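Local coordinates for cycloalternan-forming enzyme (Listeria monocytogenes serovar 1/2a, PDB 5F7U), which belongs to glycoside hydrolase family 31, joining a TIM-barrel domain to several beta-sheet domains and a family 6 carbohydrate-binding module, at residues P44-Q49 / G98-G103; S217-A222 / N241-S246; V458-D463 / G504-F509; E992-A997 / D1024-V1029. The protein carries 1 engineered substitution. One frame throughout, in Å; residues are numbered along the deposited sequence. Where two conformers were deposited one is given.

Interaction 1: residues P44-Q49 / G98-G103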
loop_
_atom_site.group_PDB
_atom_site.type_symbol
_atom_site.label_atom_id
_atom_site.label_comp_id
_atom_site.label_asym_id
_atom_site.label_seq_id
_atom_site.Cartn_x
_atom_site.Cartn_y
_atom_site.Cartn_z
ATOM N N PRO A 44 2.265 -5.401 -51.146
ATOM C CA PRO A 44 2.699 -6.764 -50.819
ATOM C C PRO A 44 4.175 -6.967 -51.169
ATOM O O PRO A 44 4.811 -6.054 -51.724
ATOM C CB PRO A 44 1.816 -7.626 -51.736
ATOM C CG PRO A 44 1.652 -6.779 -52.957
ATOM C CD PRO A 44 1.558 -5.362 -52.447
ATOM N N ILE A 45 4.713 -8.144 -50.843
ATOM C CA ILE A 45 6.076 -8.492 -51.234
ATOM C C ILE A 45 6.129 -8.633 -52.753
ATOM O O ILE A 45 5.371 -9.421 -53.352
ATOM C CB ILE A 45 6.587 -9.783 -50.541
ATOM C CG1 ILE A 45 6.608 -9.616 -49.006
ATOM C CG2 ILE A 45 7.978 -10.151 -51.049
ATOM C CD1 ILE A 45 6.617 -10.938 -48.259
ATOM N N GLU A 46 7.008 -7.840 -53.362
ATOM C CA GLU A 46 7.161 -7.795 -54.819
ATOM C C GLU A 46 8.600 -7.518 -55.172
ATOM O O GLU A 46 9.256 -6.753 -54.475
ATOM C CB GLU A 46 6.350 -6.637 -55.382
ATOM C CG GLU A 46 4.883 -6.918 -55.608
ATOM C CD GLU A 46 4.135 -5.687 -56.090
ATOM O OE1 GLU A 46 4.406 -4.556 -55.601
ATOM O OE2 GLU A 46 3.252 -5.858 -56.943
ATOM N N ASN A 47 9.072 -8.089 -56.284
ATOM C CA ASN A 47 10.324 -7.644 -56.904
ATOM C C ASN A 47 10.136 -6.248 -57.500
ATOM O O ASN A 47 9.027 -5.870 -57.887
ATOM C CB ASN A 47 10.784 -8.635 -57.997
ATOM C CG ASN A 47 11.344 -9.938 -57.425
ATOM O OD1 ASN A 47 12.095 -9.942 -56.446
ATOM N ND2 ASN A 47 10.991 -11.055 -58.053
ATOM N N GLY A 48 11.212 -5.475 -57.561
ATOM C CA GLY A 48 11.163 -4.174 -58.228
ATOM C C GLY A 48 10.605 -3.069 -57.355
ATOM O O GLY A 48 10.214 -2.016 -57.857
ATOM N N GLN A 49 10.549 -3.310 -56.049
ATOM C CA GLN A 49 10.177 -2.262 -55.099
ATOM C C GLN A 49 11.389 -1.423 -54.754
ATOM O O GLN A 49 12.476 -1.961 -54.561
ATOM C CB GLN A 49 9.584 -2.866 -53.823
ATOM C CG GLN A 49 8.242 -3.541 -54.060
ATOM C CD GLN A 49 7.453 -3.801 -52.784
ATOM O OE1 GLN A 49 7.995 -3.805 -51.671
ATOM N NE2 GLN A 49 6.149 -4.019 -52.945
ATOM N N GLY A 98 7.709 4.676 -50.968
ATOM C CA GLY A 98 7.864 3.403 -51.680
ATOM C C GLY A 98 7.126 3.420 -53.001
ATOM O O GLY A 98 6.063 4.018 -53.108
ATOM N N SER A 99 7.713 2.775 -54.007
ATOM C CA SER A 99 7.025 2.510 -55.274
ATOM C C SER A 99 7.583 1.259 -55.931
ATOM O O SER A 99 8.703 0.836 -55.633
ATOM C CB SER A 99 7.127 3.699 -56.227
ATOM O OG SER A 99 8.474 4.009 -56.487
ATOM N N THR A 100 6.791 0.676 -56.827
ATOM C CA THR A 100 7.174 -0.535 -57.542
ATOM C C THR A 100 7.307 -0.187 -59.019
ATOM O O THR A 100 6.408 0.435 -59.600
ATOM C CB THR A 100 6.153 -1.676 -57.312
ATOM O OG1 THR A 100 5.979 -1.877 -55.903
ATOM C CG2 THR A 100 6.627 -2.989 -57.943
ATOM N N ASN A 101 8.447 -0.568 -59.600
ATOM C CA ASN A 101 8.761 -0.333 -61.026
ATOM C C ASN A 101 8.462 1.094 -61.524
ATOM O O ASN A 101 7.853 1.277 -62.579
ATOM C CB ASN A 101 8.064 -1.377 -61.932
ATOM C CG ASN A 101 8.372 -2.819 -61.537
ATOM O OD1 ASN A 101 9.532 -3.201 -61.346
ATOM N ND2 ASN A 101 7.324 -3.641 -61.441
ATOM N N GLY A 102 8.875 2.095 -60.748
ATOM C CA GLY A 102 8.679 3.511 -61.099
ATOM C C GLY A 102 7.258 4.068 -61.068
ATOM O O GLY A 102 7.018 5.169 -61.574
ATOM N N GLY A 103 6.324 3.327 -60.464
ATOM C CA GLY A 103 4.913 3.722 -60.419
ATOM C C GLY A 103 4.537 4.667 -59.289
ATOM O O GLY A 103 5.396 5.327 -58.705
#
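E46 OE1 is the polar atom on which this contact converges: T100 OG1 comes up to 3.1 Å from it across the gap, and Q49 NE2 donates to it from within the same segment. That amide bond, NE2 to OE1 at 3.2 Å, reaches the lone pair of OE1 that faces away from the other carboxylate oxygen, and OE1 lies close to the plane of the Q49 amide. The flip of that amide is fixed at its other end too, since Q49 OE1 bonds T42 OG1, while NE2 also makes a weak, bent bond to P44 O.

T100 crosses the E46 side chain at about a right angle. Its chi1 of -54° puts OG1 beside the backbone N and leaves CG2 anti to it; the methyl then lies near both E46 OE1 and G48 O, and the hydroxyl is left to face OE1 and to touch Q49 CG at 3.4 Å. Q49 and T100 form a non-hydrogen-bonded antiparallel pair, CA to CA 4.2 Å, with both side chains on one face of the sheet. Just past that pair N101 N donates to G48 O at 2.9 Å, almost straight at 172°, and T100 CA adds a C-H...O contact to the same oxygen. A type I' turn from T100 to G103 then turns segment 98-103 away.

Chemically, then, the loop 44-49 entering strand 49-57 is tied to the end of strand 91-100 by one straight backbone bond, with the E46 carboxylate, probably charged, close to the T100 hydroxyl and bonded by the Q49 amide.

Interaction 2: residues S217-A222 / N241-S246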
loop_
_atom_site.group_PDB
_atom_site.type_symbol
_atom_site.label_atom_id
_atom_site.label_comp_id
_atom_site.label_asym_id
_atom_site.label_seq_id
_atom_site.Cartn_x
_atom_site.Cartn_y
_atom_site.Cartn_z
ATOM N N SER A 217 21.931 15.262 -0.843
ATOM C CA SER A 217 22.687 16.313 -1.506
ATOM C C SER A 217 22.872 15.930 -2.932
ATOM O O SER A 217 22.824 14.750 -3.271
ATOM C CB SER A 217 24.058 16.491 -0.856
ATOM O OG SER A 217 24.797 15.286 -0.873
ATOM N N GLU A 218 23.117 16.937 -3.761
ATOM C CA GLU A 218 23.456 16.676 -5.150
ATOM C C GLU A 218 24.833 16.056 -5.293
ATOM O O GLU A 218 25.683 16.157 -4.381
ATOM C CB GLU A 218 23.328 17.961 -5.963
ATOM C CG GLU A 218 21.871 18.359 -6.213
ATOM C CD GLU A 218 21.742 19.815 -6.649
ATOM O OE1 GLU A 218 22.748 20.540 -6.615
ATOM O OE2 GLU A 218 20.627 20.232 -7.023
ATOM N N TYR A 219 25.049 15.397 -6.428
ATOM C CA TYR A 219 26.302 14.702 -6.674
ATOM C C TYR A 219 27.497 15.667 -6.622
ATOM O O TYR A 219 27.362 16.837 -6.998
ATOM C CB TYR A 219 26.250 13.882 -7.965
ATOM C CG TYR A 219 27.203 12.713 -7.937
ATOM C CD1 TYR A 219 26.974 11.609 -7.093
ATOM C CD2 TYR A 219 28.350 12.706 -8.734
ATOM C CE1 TYR A 219 27.866 10.541 -7.047
ATOM C CE2 TYR A 219 29.244 11.628 -8.709
ATOM C CZ TYR A 219 29.005 10.552 -7.858
ATOM O OH TYR A 219 29.881 9.488 -7.833
ATOM N N THR A 220 28.621 15.165 -6.094
ATOM C CA THR A 220 29.748 15.988 -5.624
ATOM C C THR A 220 30.501 16.684 -6.738
ATOM O O THR A 220 31.158 17.694 -6.495
ATOM C CB THR A 220 30.764 15.191 -4.763
ATOM O OG1 THR A 220 31.645 16.100 -4.089
ATOM C CG2 THR A 220 31.602 14.212 -5.617
ATOM N N THR A 221 30.420 16.141 -7.948
ATOM C CA THR A 221 31.135 16.711 -9.082
ATOM C C THR A 221 30.321 17.866 -9.642
ATOM O O THR A 221 30.773 18.577 -10.544
ATOM C CB THR A 221 31.409 15.666 -10.184
ATOM O OG1 THR A 221 30.186 15.043 -10.567
ATOM C CG2 THR A 221 32.411 14.604 -9.701
ATOM N N ALA A 222 29.120 18.042 -9.076
ATOM C CA ALA A 222 28.160 19.076 -9.462
ATOM C C ALA A 222 27.859 18.945 -10.964
ATOM O O ALA A 222 27.970 17.828 -11.495
ATOM C CB ALA A 222 28.648 20.467 -9.054
ATOM N N ASN A 241 21.069 14.664 -10.190
ATOM C CA ASN A 241 21.908 13.584 -9.694
ATOM C C ASN A 241 22.327 13.895 -8.289
ATOM O O ASN A 241 22.692 15.032 -7.988
ATOM C CB ASN A 241 23.161 13.444 -10.578
ATOM C CG ASN A 241 22.809 13.075 -12.014
ATOM O OD1 ASN A 241 22.754 11.895 -12.364
ATOM N ND2 ASN A 241 22.532 14.083 -12.840
ATOM N N PHE A 242 22.284 12.870 -7.439
ATOM C CA PHE A 242 22.421 13.017 -5.991
ATOM C C PHE A 242 23.410 12.004 -5.433
ATOM O O PHE A 242 23.569 10.921 -6.000
ATOM C CB PHE A 242 21.039 12.841 -5.340
ATOM C CG PHE A 242 20.003 13.817 -5.859
ATOM C CD1 PHE A 242 19.863 15.084 -5.264
ATOM C CD2 PHE A 242 19.185 13.495 -6.950
ATOM C CE1 PHE A 242 18.921 15.998 -5.740
ATOM C CE2 PHE A 242 18.243 14.415 -7.435
ATOM C CZ PHE A 242 18.114 15.661 -6.823
ATOM N N MET A 243 24.084 12.367 -4.340
ATOM C CA MET A 243 25.045 11.478 -3.684
ATOM C C MET A 243 24.294 10.605 -2.694
ATOM O O MET A 243 23.453 11.111 -1.951
ATOM C CB MET A 243 26.087 12.287 -2.931
ATOM C CG MET A 243 27.174 11.425 -2.305
ATOM S SD MET A 243 28.610 12.459 -2.060
ATOM C CE MET A 243 28.992 12.694 -3.784
ATOM N N THR A 244 24.609 9.308 -2.675
ATOM C CA THR A 244 23.956 8.385 -1.748
ATOM C C THR A 244 24.940 7.403 -1.093
ATOM O O THR A 244 25.663 6.686 -1.807
ATOM C CB THR A 244 22.770 7.636 -2.405
ATOM O OG1 THR A 244 22.313 6.605 -1.515
ATOM C CG2 THR A 244 23.175 7.017 -3.774
ATOM N N PRO A 245 24.965 7.357 0.255
ATOM C CA PRO A 245 25.830 6.422 0.979
ATOM C C PRO A 245 25.378 4.967 0.753
ATOM O O PRO A 245 24.224 4.727 0.404
ATOM C CB PRO A 245 25.658 6.831 2.450
ATOM C CG PRO A 245 24.304 7.455 2.501
ATOM C CD PRO A 245 24.111 8.141 1.174
ATOM N N SER A 246 26.295 4.021 0.951
ATOM C CA SER A 246 26.047 2.611 0.626
ATOM C C SER A 246 24.814 2.034 1.319
ATOM O O SER A 246 24.115 1.195 0.741
ATOM C CB SER A 246 27.277 1.748 0.950
ATOM O OG SER A 246 28.375 2.114 0.137
HETATM O O HOH W 1 23.932 12.951 0.238
#
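S217 and M243 are joined by a backbone bond, M243 N to S217 O at 2.9 Å, and Y219 N donates to N241 O at 2.8 Å, coming from above the carbonyl plane rather than along a lone pair; between these two bonds E218 and F242 form a non-hydrogen-bonded antiparallel pair whose side chains diverge.

M243 lays its side chain against the other segment. Its CG stands anti to the backbone N (chi1 -176°) and the chain bends at chi3 (-68°), which brings the terminal methyl over one face of the Y219 ring, M243 CE to Y219 CD1 4.0 Å. The same methyl presses on T220, where CE to CB is 3.2 Å, tighter than ordinary van der Waals contact. F242 O sits at the edge of the Y219 ring, and the tyrosine hydroxyl is held by D317.

E218 CG meets F242 CE1 at 3.8 Å, with the carboxylate plane turned 50° from the ring; the E218 oxygens go on to Y203, N240 and the backbone N of M205. S217 O lies in the plane of the F242 ring, at its edge. A water bridges the two segments here, hydrogen-bonded to S217 OG at 2.7 Å and donating to M243 O at 2.9 Å.

A type I turn runs from Y219 to A222 just after this pairing. This is the hairpin of strands 214-229 and 235-243, flanked by strands 203-209 and 318-327, in the galactose mutarotase-like N-terminal domain of family 31 glycoside hydrolases, an extensively antiparallel beta fold.

Interaction 3: residues V458-D463 / G504-F509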
loop_
_atom_site.group_PDB
_atom_site.type_symbol
_atom_site.label_atom_id
_atom_site.label_comp_id
_atom_site.label_asym_id
_atom_site.label_seq_id
_atom_site.Cartn_x
_atom_site.Cartn_y
_atom_site.Cartn_z
ATOM N N VAL A 458 -14.989 -0.656 -17.329
ATOM C CA VAL A 458 -13.782 -0.262 -18.080
ATOM C C VAL A 458 -13.957 1.172 -18.619
ATOM O O VAL A 458 -15.096 1.653 -18.722
ATOM C CB VAL A 458 -13.441 -1.233 -19.241
ATOM C CG1 VAL A 458 -12.870 -2.529 -18.697
ATOM C CG2 VAL A 458 -14.661 -1.523 -20.107
ATOM N N PRO A 459 -12.846 1.842 -18.983
ATOM C CA PRO A 459 -12.920 3.238 -19.454
ATOM C C PRO A 459 -13.053 3.348 -20.979
ATOM O O PRO A 459 -12.910 4.433 -21.541
ATOM C CB PRO A 459 -11.563 3.802 -19.002
ATOM C CG PRO A 459 -10.627 2.620 -19.117
ATOM C CD PRO A 459 -11.448 1.425 -18.700
ATOM N N VAL A 460 -13.295 2.218 -21.627
ATOM C CA VAL A 460 -13.226 2.100 -23.077
ATOM C C VAL A 460 -14.599 1.695 -23.580
ATOM O O VAL A 460 -15.284 0.936 -22.921
ATOM C CB VAL A 460 -12.117 1.080 -23.482
ATOM C CG1 VAL A 460 -12.407 -0.327 -22.942
ATOM C CG2 VAL A 460 -11.873 1.066 -24.986
ATOM N N LEU A 461 -15.004 2.242 -24.728
ATOM C CA LEU A 461 -16.152 1.728 -25.455
ATOM C C LEU A 461 -15.645 0.627 -26.378
ATOM O O LEU A 461 -14.818 0.880 -27.266
ATOM C CB LEU A 461 -16.845 2.834 -26.248
ATOM C CG LEU A 461 -18.098 2.407 -27.021
ATOM C CD1 LEU A 461 -19.213 3.413 -26.777
ATOM C CD2 LEU A 461 -17.815 2.255 -28.505
ATOM N N LYS A 462 -16.138 -0.588 -26.142
ATOM C CA LYS A 462 -15.668 -1.773 -26.841
ATOM C C LYS A 462 -16.024 -1.685 -28.313
ATOM O O LYS A 462 -17.142 -1.314 -28.658
ATOM C CB LYS A 462 -16.269 -3.026 -26.202
ATOM C CG LYS A 462 -16.034 -4.293 -27.007
ATOM C CD LYS A 462 -17.075 -5.341 -26.681
ATOM C CE LYS A 462 -17.098 -6.402 -27.763
ATOM N NZ LYS A 462 -17.873 -7.573 -27.282
ATOM N N ASP A 463 -15.064 -1.999 -29.184
ATOM C CA ASP A 463 -15.358 -2.112 -30.612
ATOM C C ASP A 463 -14.520 -3.226 -31.223
ATOM O O ASP A 463 -13.366 -3.011 -31.593
ATOM C CB ASP A 463 -15.142 -0.782 -31.352
ATOM C CG ASP A 463 -15.549 -0.842 -32.827
ATOM O OD1 ASP A 463 -15.978 -1.912 -33.317
ATOM O OD2 ASP A 463 -15.428 0.192 -33.515
ATOM N N GLY A 504 -10.869 -0.532 -29.255
ATOM C CA GLY A 504 -11.874 0.191 -28.471
ATOM C C GLY A 504 -11.532 1.672 -28.376
ATOM O O GLY A 504 -10.362 2.057 -28.471
ATOM N N ILE A 505 -12.550 2.491 -28.133
ATOM C CA ILE A 505 -12.370 3.927 -28.052
ATOM C C ILE A 505 -12.385 4.356 -26.583
ATOM O O ILE A 505 -13.380 4.165 -25.873
ATOM C CB ILE A 505 -13.455 4.665 -28.884
ATOM C CG1 ILE A 505 -13.397 4.211 -30.353
ATOM C CG2 ILE A 505 -13.278 6.173 -28.793
ATOM C CD1 ILE A 505 -14.574 4.675 -31.198
ATOM N N LEU A 506 -11.280 4.926 -26.115
ATOM C CA LEU A 506 -11.244 5.445 -24.744
ATOM C C LEU A 506 -12.116 6.679 -24.572
ATOM O O LEU A 506 -12.159 7.537 -25.450
ATOM C CB LEU A 506 -9.821 5.819 -24.335
ATOM C CG LEU A 506 -8.789 4.738 -24.086
ATOM C CD1 LEU A 506 -7.568 5.432 -23.487
ATOM C CD2 LEU A 506 -9.330 3.702 -23.094
ATOM N N LEU A 507 -12.830 6.743 -23.448
ATOM C CA LEU A 507 -13.537 7.962 -23.070
ATOM C C LEU A 507 -12.505 8.969 -22.578
ATOM O O LEU A 507 -11.647 8.641 -21.762
ATOM C CB LEU A 507 -14.586 7.663 -21.983
ATOM C CG LEU A 507 -15.621 8.726 -21.575
ATOM C CD1 LEU A 507 -15.076 9.797 -20.636
ATOM C CD2 LEU A 507 -16.303 9.346 -22.801
ATOM N N ASP A 508 -12.568 10.195 -23.089
ATOM C CA ASP A 508 -11.647 11.214 -22.621
ATOM C C ASP A 508 -12.093 11.778 -21.273
ATOM O O ASP A 508 -12.927 12.694 -21.223
ATOM C CB ASP A 508 -11.503 12.324 -23.668
ATOM C CG ASP A 508 -10.538 13.432 -23.235
ATOM O OD1 ASP A 508 -9.990 13.389 -22.095
ATOM O OD2 ASP A 508 -10.317 14.351 -24.058
ATOM N N PHE A 509 -11.532 11.240 -20.186
ATOM C CA PHE A 509 -11.893 11.670 -18.830
ATOM C C PHE A 509 -11.436 13.079 -18.464
ATOM O O PHE A 509 -11.807 13.586 -17.408
ATOM C CB PHE A 509 -11.518 10.608 -17.773
ATOM C CG PHE A 509 -12.423 9.418 -17.812
ATOM C CD1 PHE A 509 -13.646 9.438 -17.133
ATOM C CD2 PHE A 509 -12.100 8.304 -18.589
ATOM C CE1 PHE A 509 -14.514 8.346 -17.200
ATOM C CE2 PHE A 509 -12.958 7.210 -18.654
ATOM C CZ PHE A 509 -14.177 7.242 -17.963
#
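A short two-stranded antiparallel ladder, V460-L461 against I505-L506, follows directly on barrel strand 452-457 in the long excursion that leads to strand 534-536 of the TIM barrel. L461 and I505 exchange both backbone bonds, L461 N to I505 O at 2.8 Å and I505 N to L461 O at 2.9 Å. A third, L507 N to P459 O at 3.0 Å, is nearly linear and runs almost along the C=O axis.

V460 and L506 project from one face. L506 CD2 touches V460 CB at 3.8 Å. With V460 CG1 at chi1 62°, CG2 is anti to the backbone N and packs against the backbone of G504, 3.5 Å from its C. Lacking a side chain, G504 also lets its CA approach L461 O to 3.3 Å. Further along, P459 CB meets F509 CE2 at 3.7 Å, and L507 CD1 sits over the centre of the F509 ring.

Three helices pack on the ladder. L461 and I505, on the second face, rest on E475 of helix 469-481; P459 and L506 reach Y562 of helix 555-577; L507 and F509 pack on helix 512-520, with W518 edge-to-face to the phenylalanine.

Interaction 4: residues E992-A997 / D1024-V1029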
loop_
_atom_site.group_PDB
_atom_site.type_symbol
_atom_site.label_atom_id
_atom_site.label_comp_id
_atom_site.label_asym_id
_atom_site.label_seq_id
_atom_site.Cartn_x
_atom_site.Cartn_y
_atom_site.Cartn_z
ATOM N N GLU A 992 9.014 -12.350 41.640
ATOM C CA GLU A 992 8.157 -13.376 42.232
ATOM C C GLU A 992 8.299 -14.652 41.423
ATOM O O GLU A 992 8.202 -14.616 40.205
ATOM C CB GLU A 992 6.682 -12.979 42.178
ATOM C CG GLU A 992 6.277 -11.811 43.060
ATOM C CD GLU A 992 4.766 -11.603 43.073
ATOM O OE1 GLU A 992 4.052 -12.174 42.217
ATOM O OE2 GLU A 992 4.269 -10.870 43.942
ATOM N N VAL A 993 8.548 -15.759 42.108
ATOM C CA VAL A 993 8.636 -17.080 41.471
ATOM C C VAL A 993 7.471 -17.910 42.010
ATOM O O VAL A 993 7.438 -18.228 43.209
ATOM C CB VAL A 993 10.003 -17.774 41.756
ATOM C CG1 VAL A 993 10.020 -19.192 41.149
ATOM C CG2 VAL A 993 11.166 -16.937 41.205
ATOM N N ARG A 994 6.521 -18.252 41.136
ATOM C CA ARG A 994 5.349 -19.036 41.516
ATOM C C ARG A 994 5.522 -20.486 41.096
ATOM O O ARG A 994 5.750 -20.788 39.931
ATOM C CB ARG A 994 4.047 -18.438 40.949
ATOM C CG ARG A 994 2.788 -19.104 41.502
ATOM C CD ARG A 994 1.543 -18.299 41.207
ATOM N NE ARG A 994 0.366 -18.767 41.956
ATOM C CZ ARG A 994 -0.666 -19.431 41.431
ATOM N NH1 ARG A 994 -0.701 -19.745 40.134
ATOM N NH2 ARG A 994 -1.683 -19.782 42.216
ATOM N N TYR A 995 5.378 -21.383 42.069
ATOM C CA TYR A 995 5.774 -22.772 41.885
ATOM C C TYR A 995 4.964 -23.657 42.825
ATOM O O TYR A 995 4.335 -23.172 43.777
ATOM C CB TYR A 995 7.272 -22.943 42.220
ATOM C CG TYR A 995 7.506 -22.829 43.714
ATOM C CD1 TYR A 995 7.495 -21.579 44.345
ATOM C CD2 TYR A 995 7.648 -23.972 44.503
ATOM C CE1 TYR A 995 7.652 -21.466 45.720
ATOM C CE2 TYR A 995 7.807 -23.875 45.876
ATOM C CZ TYR A 995 7.811 -22.621 46.469
ATOM O OH TYR A 995 7.958 -22.550 47.828
ATOM N N SER A 996 5.045 -24.959 42.597
ATOM C CA SER A 996 4.569 -25.916 43.584
ATOM C C SER A 996 5.698 -26.904 43.889
ATOM O O SER A 996 6.504 -27.231 43.012
ATOM C CB SER A 996 3.323 -26.626 43.063
ATOM O OG SER A 996 2.768 -27.471 44.049
ATOM N N ALA A 997 5.770 -27.351 45.140
ATOM C CA ALA A 997 6.786 -28.299 45.572
ATOM C C ALA A 997 6.115 -29.211 46.572
ATOM O O ALA A 997 6.264 -29.044 47.779
ATOM C CB ALA A 997 7.982 -27.570 46.191
ATOM N N ASP A 1024 -1.270 -29.536 44.415
ATOM C CA ASP A 1024 -2.369 -28.637 44.061
ATOM C C ASP A 1024 -2.293 -27.306 44.819
ATOM O O ASP A 1024 -3.241 -26.519 44.781
ATOM C CB ASP A 1024 -3.728 -29.319 44.270
ATOM C CG ASP A 1024 -3.945 -30.523 43.336
ATOM O OD1 ASP A 1024 -3.664 -30.436 42.115
ATOM O OD2 ASP A 1024 -4.420 -31.567 43.838
ATOM N N THR A 1025 -1.165 -27.061 45.489
ATOM C CA THR A 1025 -0.933 -25.822 46.235
ATOM C C THR A 1025 0.258 -25.067 45.653
ATOM O O THR A 1025 1.368 -25.613 45.582
ATOM C CB THR A 1025 -0.705 -26.109 47.737
ATOM O OG1 THR A 1025 -1.798 -26.889 48.238
ATOM C CG2 THR A 1025 -0.576 -24.797 48.550
ATOM N N TRP A 1026 0.010 -23.817 45.241
ATOM C CA TRP A 1026 1.040 -22.934 44.689
ATOM C C TRP A 1026 1.537 -21.975 45.769
ATOM O O TRP A 1026 0.785 -21.608 46.670
ATOM C CB TRP A 1026 0.503 -22.137 43.489
ATOM C CG TRP A 1026 -0.017 -23.010 42.379
ATOM C CD1 TRP A 1026 -1.311 -23.398 42.187
ATOM C CD2 TRP A 1026 0.745 -23.615 41.321
ATOM N NE1 TRP A 1026 -1.408 -24.210 41.076
ATOM C CE2 TRP A 1026 -0.162 -24.359 40.526
ATOM C CE3 TRP A 1026 2.107 -23.596 40.966
ATOM C CZ2 TRP A 1026 0.247 -25.087 39.395
ATOM C CZ3 TRP A 1026 2.523 -24.320 39.843
ATOM C CH2 TRP A 1026 1.591 -25.062 39.073
ATOM N N ASN A 1027 2.814 -21.610 45.687
ATOM C CA ASN A 1027 3.407 -20.614 46.567
ATOM C C ASN A 1027 4.237 -19.670 45.725
ATOM O O ASN A 1027 4.646 -20.018 44.614
ATOM C CB ASN A 1027 4.280 -21.279 47.644
ATOM C CG ASN A 1027 4.848 -20.286 48.640
ATOM O OD1 ASN A 1027 4.142 -19.410 49.130
ATOM N ND2 ASN A 1027 6.139 -20.405 48.930
ATOM N N THR A 1028 4.473 -18.471 46.259
ATOM C CA THR A 1028 5.329 -17.486 45.615
ATOM C C THR A 1028 6.491 -17.119 46.539
ATOM O O THR A 1028 6.293 -16.878 47.733
ATOM C CB THR A 1028 4.505 -16.254 45.184
ATOM O OG1 THR A 1028 3.508 -16.665 44.240
ATOM C CG2 THR A 1028 5.370 -15.211 44.530
ATOM N N VAL A 1029 7.701 -17.140 45.989
ATOM C CA VAL A 1029 8.922 -16.733 46.691
ATOM C C VAL A 1029 9.421 -15.468 46.002
ATOM O O VAL A 1029 9.358 -15.371 44.775
ATOM C CB VAL A 1029 9.984 -17.865 46.664
ATOM C CG1 VAL A 1029 11.395 -17.357 46.932
ATOM C CG2 VAL A 1029 9.627 -18.956 47.665
HETATM O O HOH W 2 1.069 -18.198 44.976
#
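R994 lays its guanidinium flat on the indole of W1026, centres 4.3 Å apart and planes at 28°. The arginine is extended, with CG anti to the backbone N (chi1 -171°), and runs across the tryptophan at about a right angle; CZ makes an off-centre cation-pi contact with the five-membered ring, and R994 NH2 lies 3.5 Å from W1026 CB. A salt bridge from NH1 to D1057, a ligand of a magnesium ion, holds the group in place, and water 2 links NE to T1028 OG1.

S996 takes the opposite indole face, its CB 4.3 Å from the centroid of the six-membered ring, while OG donates to T1025 O at 2.8 Å. On the other face of the sheet Y995 and N1027 lie side by side: N1027 ND2 points in its amide plane at Y995 OH, 3.0 Å and 173°, and the hydroxyl also bonds P1018 O. V1029 CG2 packs on Y995 CE1 at 3.7 Å.

Beneath these side chains, V993 with V1029 and Y995 with N1027 each exchange two backbone bonds. With W1026 near a magnesium ion and S996 near a bound glucose, this regular antiparallel ladder belongs to the beta-sandwich of the family 6 carbohydrate-binding module.

How the interactions relate
The four contacts follow one another along the chain, each closing its own loop before the next opens, so none nests or crosses. Interaction 1 brings together the ends of a 48-residue, strand-rich excursion in the N-terminal region. Interaction 2 closes the smallest loop, 18 residues, within the galactose mutarotase-like region. Interaction 3 spans 40 residues of the TIM-barrel domain, partly helical, and is the buried one of the set. Interaction 4 joins two strands of the carbohydrate-binding module across 26 residues. None touches another: interactions 1 and 3 have centres about 39 Å apart, while interactions 1 and 4 are about 102 Å apart, on opposite sides of the chain's centre.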